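Local coordinates for uncharacterized protein orp (Desulfovibrio gigas, PDB 2WFB), which is known as the orange protein, probably carries a mixed molybdenum-copper sulphide cluster and is related to the proteins that handle the iron-molybdenum cofactor of nitrogenase, at residues 8-13 / 69-74; 15-20 / 99-104; 25-30 / 43-48; 89-94 / 113-118. All blocks are in the same frame, centred on the assembly; numbering follows the deposited sequence.

How the contacts relate
Contact 1, the parallel pairing of 8-13 with 69-74, has its centre about 3 Å from that of the chain, and the other three touch it. Contact 3 continues the sheet on one side: Ala11 N lies 2.8 Å from Gly29 O, a probable hydrogen bond between neighbouring strands. Contact 4 continues it on the other, where Leu71 N lies 2.7 Å from Lys90 O; the centres of contacts 3 and 4 are about 19 Å apart. Contact 2 sets helix 100-108 against the loop after strand 6-11, with Val9 CG2 3.7 Å from Val104 CG2. This apo form has no metal cluster; the phosphates and acetate at contact 3 probably come from the crystallisation liquor.

Contact 1: 8-13 / 69-74; sequences AVTAEG and GVLLTG
Two parallel strands in the middle of the sheet, 6-11 and 68-72, meet here through Ala8 beside Leu71 and Val9 beside Leu72. Ala8 is held by both its backbone groups: its N donates to Val70 O at 2.8 Å and its O accepts from Leu72 N. Two residues on, Thr10 N donates to Leu72 O at 3.0 Å. The short strand segments are 26° from parallel. Side chains alternate between the two faces. On the Val9 and Leu72 face, Val9 CG2 packs against Leu72 CD2 at 4.0 Å, and helix 100-108 covers both residues. On the other face Ala8 CB lies 4.1 Å from Leu71 CD1, and Leu63 of helix 55-66 closes over the pair. The sheet is mixed and has helices on both faces, an alpha/beta arrangement, and this pairing lies near its middle. Just past the end of strand 68-72, Thr73 turns to Thr10, which is still in its strand: Thr73 OG1, anti to its own backbone N (chi1 -170°), donates to Thr10 OG1 at 3.0 Å. Thr10 OG1 in turn is bonded to Asp21 O, so this buried hydroxyl has two polar partners. Beside it the methyl Thr10 CG2 rests 3.7 Å from Thr73 CB and 4.1 Å from Leu71 CD1.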
loop_
_atom_site.group_PDB
_atom_site.type_symbol
_atom_site.label_atom_id
_atom_site.label_comp_id
_atom_site.label_asym_id
_atom_site.label_seq_id
_atom_site.Cartn_x
_atom_site.Cartn_y
_atom_site.Cartn_z
ATOM N N ALA A 8 2.996 4.190 -0.247
ATOM C CA ALA A 8 1.677 3.905 0.290
ATOM C C ALA A 8 1.745 2.680 1.208
ATOM O O ALA A 8 2.388 1.696 0.899
ATOM C CB ALA A 8 0.680 3.666 -0.823
ATOM N N VAL A 9 1.086 2.762 2.347
ATOM C CA VAL A 9 1.069 1.648 3.272
ATOM C C VAL A 9 -0.395 1.389 3.610
ATOM O O VAL A 9 -1.085 2.315 4.020
ATOM C CB VAL A 9 1.856 1.951 4.564
ATOM C CG1 VAL A 9 1.902 0.707 5.476
ATOM C CG2 VAL A 9 3.283 2.415 4.268
ATOM N N THR A 10 -0.858 0.143 3.436
ATOM C CA THR A 10 -2.225 -0.232 3.835
ATOM C C THR A 10 -2.437 -0.014 5.328
ATOM O O THR A 10 -1.589 -0.358 6.144
ATOM C CB THR A 10 -2.583 -1.670 3.453
ATOM O OG1 THR A 10 -1.615 -2.570 4.014
ATOM C CG2 THR A 10 -2.585 -1.826 1.938
ATOM N N ALA A 11 -3.571 0.595 5.679
ATOM C CA ALA A 11 -3.760 1.098 7.022
ATOM C C ALA A 11 -5.183 0.855 7.503
ATOM O O ALA A 11 -6.122 0.793 6.709
ATOM C CB ALA A 11 -3.421 2.568 7.082
ATOM N N GLU A 12 -5.330 0.725 8.813
ATOM C CA GLU A 12 -6.608 0.422 9.422
ATOM C C GLU A 12 -7.361 1.716 9.746
ATOM O O GLU A 12 -8.524 1.687 10.154
ATOM C CB GLU A 12 -6.379 -0.510 10.648
ATOM C CG GLU A 12 -6.185 -1.994 10.214
ATOM C CD GLU A 12 -5.262 -2.827 11.095
ATOM O OE1 GLU A 12 -4.842 -2.370 12.173
ATOM O OE2 GLU A 12 -4.964 -3.974 10.707
ATOM N N GLY A 13 -6.705 2.846 9.485
ATOM C CA GLY A 13 -7.182 4.191 9.793
ATOM C C GLY A 13 -5.992 5.164 9.769
ATOM O O GLY A 13 -4.857 4.767 9.467
ATOM N N GLY A 69 4.533 5.186 -5.589
ATOM C CA GLY A 69 5.425 4.311 -6.352
ATOM C C GLY A 69 5.740 2.983 -5.684
ATOM O O GLY A 69 6.264 2.050 -6.320
ATOM N N VAL A 70 5.421 2.905 -4.393
ATOM C CA VAL A 70 5.667 1.714 -3.574
ATOM C C VAL A 70 4.395 1.477 -2.774
ATOM O O VAL A 70 3.768 2.432 -2.312
ATOM C CB VAL A 70 6.806 1.953 -2.563
ATOM C CG1 VAL A 70 7.041 0.698 -1.647
ATOM C CG2 VAL A 70 8.103 2.319 -3.279
ATOM N N LEU A 71 4.019 0.214 -2.624
ATOM C CA LEU A 71 2.925 -0.151 -1.733
ATOM C C LEU A 71 3.431 -1.192 -0.733
ATOM O O LEU A 71 3.962 -2.239 -1.124
ATOM C CB LEU A 71 1.753 -0.727 -2.526
ATOM C CG LEU A 71 0.727 -1.381 -1.589
ATOM C CD1 LEU A 71 -0.214 -0.327 -1.011
ATOM C CD2 LEU A 71 0.027 -2.532 -2.240
ATOM N N LEU A 72 3.246 -0.902 0.538
ATOM C CA LEU A 72 3.611 -1.822 1.599
ATOM C C LEU A 72 2.343 -2.387 2.256
ATOM O O LEU A 72 1.453 -1.629 2.629
ATOM C CB LEU A 72 4.441 -1.092 2.625
ATOM C CG LEU A 72 5.987 -0.931 2.475
ATOM C CD1 LEU A 72 6.667 -1.400 1.186
ATOM C CD2 LEU A 72 6.461 0.427 2.982
ATOM N N THR A 73 2.276 -3.710 2.411
ATOM C CA THR A 73 1.053 -4.386 2.852
ATOM C C THR A 73 1.337 -5.778 3.447
ATOM O O THR A 73 2.503 -6.162 3.640
ATOM C CB THR A 73 -0.034 -4.474 1.682
ATOM O OG1 THR A 73 -1.290 -4.930 2.232
ATOM C CG2 THR A 73 0.392 -5.415 0.512
ATOM N N GLY A 74 0.258 -6.507 3.763
ATOM C CA GLY A 74 0.362 -7.901 4.153
ATOM C C GLY A 74 0.211 -8.807 2.944
ATOM O O GLY A 74 1.194 -9.365 2.456
#

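Contact 2: 15-20 / 99-104; sequences GLDGLV and TVRQAV
With CG anti to the backbone N (chi1 -167°) and a bend at chi3 (-58°), Arg101 brings its guanidinium over Leu16 and edge-on to Asp17, whose own carboxylate swings back toward the helix. The contact is the N-terminus of helix 100-108, which begins with a capping box: Gln102 N donates to Thr99 OG1, and Thr99 N to Gln102 OE1. Arg101 grips Asp17 side-on with two nitrogens, NE to OD1 at 2.9 Å and NH2 to OD2 at 3.0 Å. Both oxygens lie close to the guanidinium plane, although the carboxylate is turned 37° from it, and OD2 is met from above the carboxylate plane. Leu16 CB lies over one guanidinium face near its rim, 3.6 Å from NH2. The loop also offers carbonyls to the first turn's N-H groups, Leu16 O taking Arg101 N at 2.8 Å and Gly18 O taking Val100 N at 2.9 Å. On the inner side Val20 CG1 packs on Ala103 CB. A water bridges the salt bridge to the cap, donating to Asp17 OD1 at 2.7 Å and lying 2.6 Å from Thr99 OG1.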
loop_
_atom_site.group_PDB
_atom_site.type_symbol
_atom_site.label_atom_id
_atom_site.label_comp_id
_atom_site.label_asym_id
_atom_site.label_seq_id
_atom_site.Cartn_x
_atom_site.Cartn_y
_atom_site.Cartn_z
ATOM N N GLY A 15 -2.868 7.827 10.802
ATOM C CA GLY A 15 -1.822 7.890 11.820
ATOM C C GLY A 15 -0.614 7.039 11.506
ATOM O O GLY A 15 -0.745 5.918 11.017
ATOM N N LEU A 16 0.569 7.560 11.811
ATOM C CA LEU A 16 1.801 6.842 11.540
ATOM C C LEU A 16 2.047 5.679 12.489
ATOM O O LEU A 16 2.806 4.777 12.183
ATOM C CB LEU A 16 2.991 7.804 11.546
ATOM C CG LEU A 16 3.143 8.691 10.296
ATOM C CD1 LEU A 16 4.213 9.746 10.530
ATOM C CD2 LEU A 16 3.479 7.861 9.069
ATOM N N ASP A 17 1.389 5.681 13.642
ATOM C CA ASP A 17 1.650 4.647 14.623
ATOM C C ASP A 17 0.577 3.577 14.735
ATOM O O ASP A 17 0.684 2.693 15.574
ATOM C CB ASP A 17 2.035 5.267 15.971
ATOM C CG ASP A 17 3.345 6.062 15.883
ATOM O OD1 ASP A 17 4.397 5.482 15.478
ATOM O OD2 ASP A 17 3.309 7.274 16.192
ATOM N N GLY A 18 -0.439 3.636 13.874
ATOM C CA GLY A 18 -1.393 2.526 13.736
ATOM C C GLY A 18 -0.740 1.383 12.976
ATOM O O GLY A 18 0.271 1.578 12.325
ATOM N N LEU A 19 -1.332 0.193 13.018
ATOM C CA LEU A 19 -0.740 -0.990 12.394
ATOM C C LEU A 19 -1.003 -1.019 10.910
ATOM O O LEU A 19 -2.007 -0.491 10.473
ATOM C CB LEU A 19 -1.329 -2.274 12.997
ATOM C CG LEU A 19 -0.998 -2.600 14.448
ATOM C CD1 LEU A 19 -1.858 -3.784 14.860
ATOM C CD2 LEU A 19 0.481 -2.912 14.604
ATOM N N VAL A 20 -0.127 -1.669 10.143
ATOM C CA VAL A 20 -0.455 -1.920 8.759
ATOM C C VAL A 20 -1.639 -2.911 8.678
ATOM O O VAL A 20 -1.731 -3.892 9.462
ATOM C CB VAL A 20 0.790 -2.296 7.809
ATOM C CG1 VAL A 20 2.136 -1.993 8.416
ATOM C CG2 VAL A 20 0.727 -3.668 7.232
ATOM N N THR A 99 3.782 -1.291 12.806
ATOM C CA THR A 99 3.121 -0.014 12.632
ATOM C C THR A 99 3.492 0.570 11.276
ATOM O O THR A 99 4.439 0.117 10.619
ATOM C CB THR A 99 3.432 1.023 13.736
ATOM O OG1 THR A 99 4.793 1.413 13.645
ATOM C CG2 THR A 99 3.188 0.473 15.110
ATOM N N VAL A 100 2.717 1.548 10.830
ATOM C CA VAL A 100 2.972 2.166 9.537
ATOM C C VAL A 100 4.384 2.772 9.542
ATOM O O VAL A 100 5.152 2.540 8.599
ATOM C CB VAL A 100 1.860 3.177 9.122
ATOM C CG1 VAL A 100 2.291 4.019 7.888
ATOM C CG2 VAL A 100 0.538 2.424 8.817
ATOM N N ARG A 101 4.730 3.477 10.616
ATOM C CA ARG A 101 6.051 4.082 10.729
ATOM C C ARG A 101 7.165 3.042 10.634
ATOM O O ARG A 101 8.160 3.258 9.940
ATOM C CB ARG A 101 6.154 4.852 12.041
ATOM C CG ARG A 101 7.356 5.782 12.121
ATOM C CD ARG A 101 7.542 6.348 13.529
ATOM N NE ARG A 101 6.372 7.074 14.022
ATOM C CZ ARG A 101 6.081 8.348 13.761
ATOM N NH1 ARG A 101 6.862 9.098 12.983
ATOM N NH2 ARG A 101 4.990 8.878 14.293
ATOM N N GLN A 102 6.986 1.904 11.310
ATOM C CA GLN A 102 7.978 0.842 11.298
ATOM C C GLN A 102 8.104 0.189 9.945
ATOM O O GLN A 102 9.193 -0.185 9.577
ATOM C CB GLN A 102 7.660 -0.222 12.335
ATOM C CG GLN A 102 7.812 0.248 13.804
ATOM C CD GLN A 102 7.181 -0.726 14.773
ATOM O OE1 GLN A 102 6.302 -1.510 14.402
ATOM N NE2 GLN A 102 7.620 -0.690 16.018
ATOM N N ALA A 103 7.004 0.021 9.201
ATOM C CA ALA A 103 7.087 -0.594 7.879
ATOM C C ALA A 103 7.862 0.296 6.880
ATOM O O ALA A 103 8.666 -0.194 6.076
ATOM C CB ALA A 103 5.701 -0.919 7.342
ATOM N N VAL A 104 7.613 1.602 6.938
ATOM C CA VAL A 104 8.298 2.535 6.055
ATOM C C VAL A 104 9.778 2.523 6.415
ATOM O O VAL A 104 10.624 2.407 5.521
ATOM C CB VAL A 104 7.734 3.956 6.143
ATOM C CG1 VAL A 104 8.680 4.922 5.471
ATOM C CG2 VAL A 104 6.349 4.024 5.490
HETATM O O HOH W 1 5.750 3.200 15.343
#

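Contact 3: 25-30 / 43-48; sequences GRAAGF and VDNGAS. With ACT (acetate ion), chain E; PO4 (phosphate ion), chain B; PO4 (phosphate ion), chain C.
Asn45, just past the end of strand 40-44, reaches across to 25-30 in the beta hairpin of strands 29-34 and 40-44. Its CB sits 3.3 Å from Ala27 O and 3.6 Å from Gly29 CA. A first torsion of -168° swings CG away from the backbone N, and this amide carbon comes 3.8 Å from Phe30 CE2, the amide turned 47° from the ring plane. At the tip ND2 spends both its hydrogens on carbonyls of the facing loop, Ala27 O and Gly25 O, each at 3.0 Å. Both acceptors lie near the amide plane, which fixes its rotation, although ND2 stands well above the carbonyl plane of Gly25. The other branch, OD1, is close to Ser48 OG, a hydroxyl also bonded to Asn58. The hairpin strands are joined by Phe30 and Val43, an antiparallel hydrogen-bonded pair, and next to it by Asn45 N donating to Ala28 O. Asp44 OD2 accepts from Gly46 N in an Asx turn as the chain enters the short, weakly bonded helix 46-49. Ions probably taken up from the crystallisation liquor sit at the other end of the loop. Gly25 N donates to one phosphate and Arg26 NE and NH2 to the other, which probably also takes the N-H groups of Ala55 and Gly56. Arg26 NH2 is shared with Leu51 O as well, and Arg26 NH1 meets acetate O at 3.0 Å.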
loop_
_atom_site.group_PDB
_atom_site.type_symbol
_atom_site.label_atom_id
_atom_site.label_comp_id
_atom_site.label_asym_id
_atom_site.label_seq_id
_atom_site.Cartn_x
_atom_site.Cartn_y
_atom_site.Cartn_z
ATOM N N GLY A 25 -6.912 -4.787 -1.061
ATOM C CA GLY A 25 -8.083 -4.250 -1.759
ATOM C C GLY A 25 -9.159 -3.727 -0.835
ATOM O O GLY A 25 -9.843 -2.744 -1.158
ATOM N N ARG A 26 -9.274 -4.364 0.329
ATOM C CA ARG A 26 -10.292 -4.046 1.316
ATOM C C ARG A 26 -9.701 -3.432 2.596
ATOM O O ARG A 26 -10.351 -3.442 3.660
ATOM C CB ARG A 26 -11.170 -5.292 1.598
ATOM C CG ARG A 26 -11.900 -5.754 0.305
ATOM C CD ARG A 26 -12.710 -7.046 0.404
ATOM N NE ARG A 26 -13.224 -7.343 -0.932
ATOM C CZ ARG A 26 -14.357 -6.860 -1.448
ATOM N NH1 ARG A 26 -15.148 -6.066 -0.745
ATOM N NH2 ARG A 26 -14.704 -7.181 -2.690
ATOM N N ALA A 27 -8.486 -2.883 2.497
ATOM C CA ALA A 27 -7.940 -2.043 3.567
ATOM C C ALA A 27 -8.863 -0.870 3.853
ATOM O O ALA A 27 -9.544 -0.365 2.956
ATOM C CB ALA A 27 -6.547 -1.520 3.178
ATOM N N ALA A 28 -8.887 -0.400 5.096
ATOM C CA ALA A 28 -9.650 0.835 5.426
ATOM C C ALA A 28 -9.150 2.042 4.588
ATOM O O ALA A 28 -9.931 2.903 4.164
ATOM C CB ALA A 28 -9.586 1.148 6.960
ATOM N N GLY A 29 -7.842 2.080 4.347
ATOM C CA GLY A 29 -7.227 3.174 3.631
ATOM C C GLY A 29 -5.730 2.961 3.539
ATOM O O GLY A 29 -5.225 1.875 3.845
ATOM N N PHE A 30 -5.030 4.017 3.124
ATOM C CA PHE A 30 -3.588 4.000 2.883
ATOM C C PHE A 30 -3.016 5.248 3.478
ATOM O O PHE A 30 -3.519 6.342 3.227
ATOM C CB PHE A 30 -3.254 4.011 1.383
ATOM C CG PHE A 30 -4.035 3.015 0.583
ATOM C CD1 PHE A 30 -3.696 1.678 0.598
ATOM C CD2 PHE A 30 -5.128 3.420 -0.171
ATOM C CE1 PHE A 30 -4.441 0.737 -0.122
ATOM C CE2 PHE A 30 -5.869 2.481 -0.895
ATOM C CZ PHE A 30 -5.513 1.146 -0.873
ATOM N N VAL A 43 -5.385 8.357 2.809
ATOM C CA VAL A 43 -6.245 8.187 1.638
ATOM C C VAL A 43 -7.285 7.126 1.994
ATOM O O VAL A 43 -6.949 5.961 2.218
ATOM C CB VAL A 43 -5.431 7.792 0.368
ATOM C CG1 VAL A 43 -6.341 7.553 -0.835
ATOM C CG2 VAL A 43 -4.428 8.883 0.016
ATOM N N ASP A 44 -8.539 7.561 2.080
ATOM C CA ASP A 44 -9.661 6.690 2.433
ATOM C C ASP A 44 -9.949 5.656 1.331
ATOM O O ASP A 44 -9.971 5.992 0.156
ATOM C CB ASP A 44 -10.906 7.542 2.730
ATOM C CG ASP A 44 -12.040 6.722 3.273
ATOM O OD1 ASP A 44 -12.008 6.422 4.478
ATOM O OD2 ASP A 44 -12.946 6.363 2.494
ATOM N N ASN A 45 -10.162 4.407 1.713
ATOM C CA ASN A 45 -10.430 3.330 0.750
ATOM C C ASN A 45 -11.835 2.724 0.934
ATOM O O ASN A 45 -12.092 1.571 0.553
ATOM C CB ASN A 45 -9.352 2.225 0.858
ATOM C CG ASN A 45 -9.405 1.246 -0.295
ATOM O OD1 ASN A 45 -9.564 1.642 -1.447
ATOM N ND2 ASN A 45 -9.285 -0.043 0.008
ATOM N N GLY A 46 -12.745 3.511 1.518
ATOM C CA GLY A 46 -14.125 3.056 1.805
ATOM C C GLY A 46 -14.877 2.539 0.587
ATOM O O GLY A 46 -15.638 1.565 0.683
ATOM N N ALA A 47 -14.646 3.174 -0.563
ATOM C CA ALA A 47 -15.283 2.799 -1.824
ATOM C C ALA A 47 -14.986 1.375 -2.239
ATOM O O ALA A 47 -15.894 0.659 -2.675
ATOM C CB ALA A 47 -14.855 3.736 -2.927
ATOM N N SER A 48 -13.714 0.981 -2.151
ATOM C CA SER A 48 -13.312 -0.378 -2.495
ATOM C C SER A 48 -13.995 -1.450 -1.636
ATOM O O SER A 48 -14.378 -2.490 -2.149
ATOM C CB SER A 48 -11.789 -0.539 -2.422
ATOM O OG SER A 48 -11.110 0.343 -3.308
HETATM C C ACT E . -14.681 -5.575 3.120
HETATM O O ACT E . -15.271 -5.099 2.145
HETATM O OXT ACT E . -14.472 -4.911 4.166
HETATM C CH3 ACT E . -14.189 -6.934 2.964
HETATM P P PO4 B . -7.052 -8.288 -2.824
HETATM O O1 PO4 B . -6.448 -7.699 -1.617
HETATM O O2 PO4 B . -5.955 -8.872 -3.648
HETATM O O3 PO4 B . -8.035 -9.335 -2.440
HETATM O O4 PO4 B . -7.752 -7.200 -3.604
HETATM P P PO4 C . -11.196 -8.517 -4.390
HETATM O O1 PO4 C . -10.122 -7.718 -5.086
HETATM O O2 PO4 C . -11.202 -9.885 -5.006
HETATM O O3 PO4 C . -10.925 -8.521 -2.893
HETATM O O4 PO4 C . -12.539 -7.869 -4.573
HETATM O O HOH W 2 -12.479 3.330 5.186
#

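Contact 4: 89-94 / 113-118; sequences IKVGQD and PMAAGP
Pro113, first of the tail residues to meet the edge strand 90-92, is joined to it through water: its O accepts from a water that in turn accepts from Gln93 N at 2.7 Å. Met114 comes next and curls its side chain along the strand in one of two modelled conformers; there SD comes near Lys90 CB and the terminal CE near Gly92 CA, contacts that remain doubtful. Ala115 makes the direct backbone bond, its N donating to Val91 O at 2.7 Å. Its methyl points at the strand and packs against the amide of Gln93, with CB 3.4 Å from Gln93 CD. A second water ties Ala115 O to Val91 N, so Val91 is bound on both its backbone groups, once directly and once through solvent. Further on, Gly117 O accepts from Gln93 NE2 at 3.1 Å, the carbonyl oxygen lying close to the amide plane. The extended Gln93 side chain thus spans from Ala115 to Gly117, and Phe81 and Val76 also touch it. The other edge of strand 90-92 is taken by strand 68-72, where Lys90 and Gly92 bond to Leu71. What results is an irregular C-terminal segment laid across the edge strand of the alpha/beta sheet, its bonds part direct and part water-mediated.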
loop_
_atom_site.group_PDB
_atom_site.type_symbol
_atom_site.label_atom_id
_atom_site.label_comp_id
_atom_site.label_asym_id
_atom_site.label_seq_id
_atom_site.Cartn_x
_atom_site.Cartn_y
_atom_site.Cartn_z
ATOM N N ILE A 89 3.841 0.320 -9.682
ATOM C CA ILE A 89 4.024 0.365 -8.211
ATOM C C ILE A 89 4.774 -0.887 -7.725
ATOM O O ILE A 89 4.386 -2.004 -8.049
ATOM C CB ILE A 89 2.649 0.519 -7.524
ATOM C CG1 ILE A 89 1.993 1.819 -7.998
ATOM C CG2 ILE A 89 2.752 0.435 -5.976
ATOM C CD1 ILE A 89 0.577 2.091 -7.453
ATOM N N LYS A 90 5.861 -0.694 -6.981
ATOM C CA LYS A 90 6.600 -1.796 -6.347
ATOM C C LYS A 90 5.900 -2.236 -5.062
ATOM O O LYS A 90 5.415 -1.408 -4.307
ATOM C CB LYS A 90 8.042 -1.385 -6.012
ATOM C CG LYS A 90 9.009 -1.462 -7.163
ATOM C CD LYS A 90 9.002 -0.165 -7.984
ATOM C CE LYS A 90 9.842 -0.284 -9.282
ATOM N NZ LYS A 90 9.025 0.162 -10.488
ATOM N N VAL A 91 5.856 -3.542 -4.834
ATOM C CA VAL A 91 5.070 -4.107 -3.748
ATOM C C VAL A 91 5.963 -4.772 -2.723
ATOM O O VAL A 91 6.843 -5.554 -3.083
ATOM C CB VAL A 91 4.032 -5.123 -4.273
ATOM C CG1 VAL A 91 3.259 -5.756 -3.114
ATOM C CG2 VAL A 91 3.063 -4.417 -5.256
ATOM N N GLY A 92 5.764 -4.414 -1.457
ATOM C CA GLY A 92 6.411 -5.079 -0.318
ATOM C C GLY A 92 5.315 -5.847 0.390
ATOM O O GLY A 92 4.228 -5.329 0.593
ATOM N N GLN A 93 5.578 -7.092 0.734
ATOM C CA GLN A 93 4.560 -7.960 1.349
ATOM C C GLN A 93 4.958 -8.359 2.760
ATOM O O GLN A 93 6.074 -8.048 3.184
ATOM C CB GLN A 93 4.323 -9.206 0.486
ATOM C CG GLN A 93 3.428 -8.915 -0.697
ATOM C CD GLN A 93 3.499 -9.966 -1.780
ATOM O OE1 GLN A 93 4.258 -10.922 -1.689
ATOM N NE2 GLN A 93 2.720 -9.780 -2.821
ATOM N N ASP A 94 4.033 -9.007 3.482
ATOM C CA ASP A 94 4.306 -9.679 4.775
ATOM C C ASP A 94 4.655 -8.708 5.885
ATOM O O ASP A 94 5.440 -9.038 6.785
ATOM C CB ASP A 94 5.413 -10.747 4.643
ATOM C CG ASP A 94 5.131 -11.774 3.530
ATOM O OD1 ASP A 94 4.031 -12.378 3.511
ATOM O OD2 ASP A 94 6.024 -11.979 2.662
ATOM N N PRO A 113 12.113 -6.989 0.784
ATOM C CA PRO A 113 12.247 -7.474 -0.591
ATOM C C PRO A 113 11.045 -7.069 -1.427
ATOM O O PRO A 113 9.913 -7.153 -0.938
ATOM C CB PRO A 113 12.242 -8.983 -0.417
ATOM C CG PRO A 113 12.642 -9.207 1.010
ATOM C CD PRO A 113 12.023 -8.092 1.749
ATOM N N MET A 114 11.252 -6.584 -2.649
ATOM C CA MET A 114 10.101 -6.291 -3.482
ATOM C C MET A 114 9.530 -7.629 -3.960
ATOM O O MET A 114 10.275 -8.544 -4.305
ATOM C CB MET A 114 10.434 -5.290 -4.600
ATOM C CG MET A 114 10.786 -3.849 -4.080
ATOM S SD MET A 114 9.532 -2.964 -3.086
ATOM C CE MET A 114 9.868 -3.501 -1.417
ATOM N N ALA A 115 8.207 -7.768 -3.884
ATOM C CA ALA A 115 7.555 -9.037 -4.228
ATOM C C ALA A 115 7.515 -9.245 -5.724
ATOM O O ALA A 115 7.368 -8.279 -6.482
ATOM C CB ALA A 115 6.157 -9.085 -3.663
ATOM N N ALA A 116 7.642 -10.504 -6.136
ATOM C CA ALA A 116 7.629 -10.884 -7.543
ATOM C C ALA A 116 6.245 -11.327 -7.979
ATOM O O ALA A 116 5.940 -11.313 -9.168
ATOM C CB ALA A 116 8.653 -11.983 -7.815
ATOM N N GLY A 117 5.395 -11.703 -7.020
ATOM C CA GLY A 117 4.041 -12.133 -7.351
ATOM C C GLY A 117 3.116 -12.027 -6.172
ATOM O O GLY A 117 3.553 -11.668 -5.083
ATOM N N PRO A 118 1.823 -12.316 -6.374
ATOM C CA PRO A 118 0.875 -12.254 -5.261
ATOM C C PRO A 118 1.217 -13.297 -4.200
ATOM O O PRO A 118 1.841 -14.310 -4.508
ATOM C CB PRO A 118 -0.455 -12.627 -5.905
ATOM C CG PRO A 118 -0.115 -13.328 -7.145
ATOM C CD PRO A 118 1.202 -12.810 -7.614
HETATM O O HOH W 3 6.979 -5.671 -6.912
HETATM O O HOH W 4 7.847 -8.415 0.067
#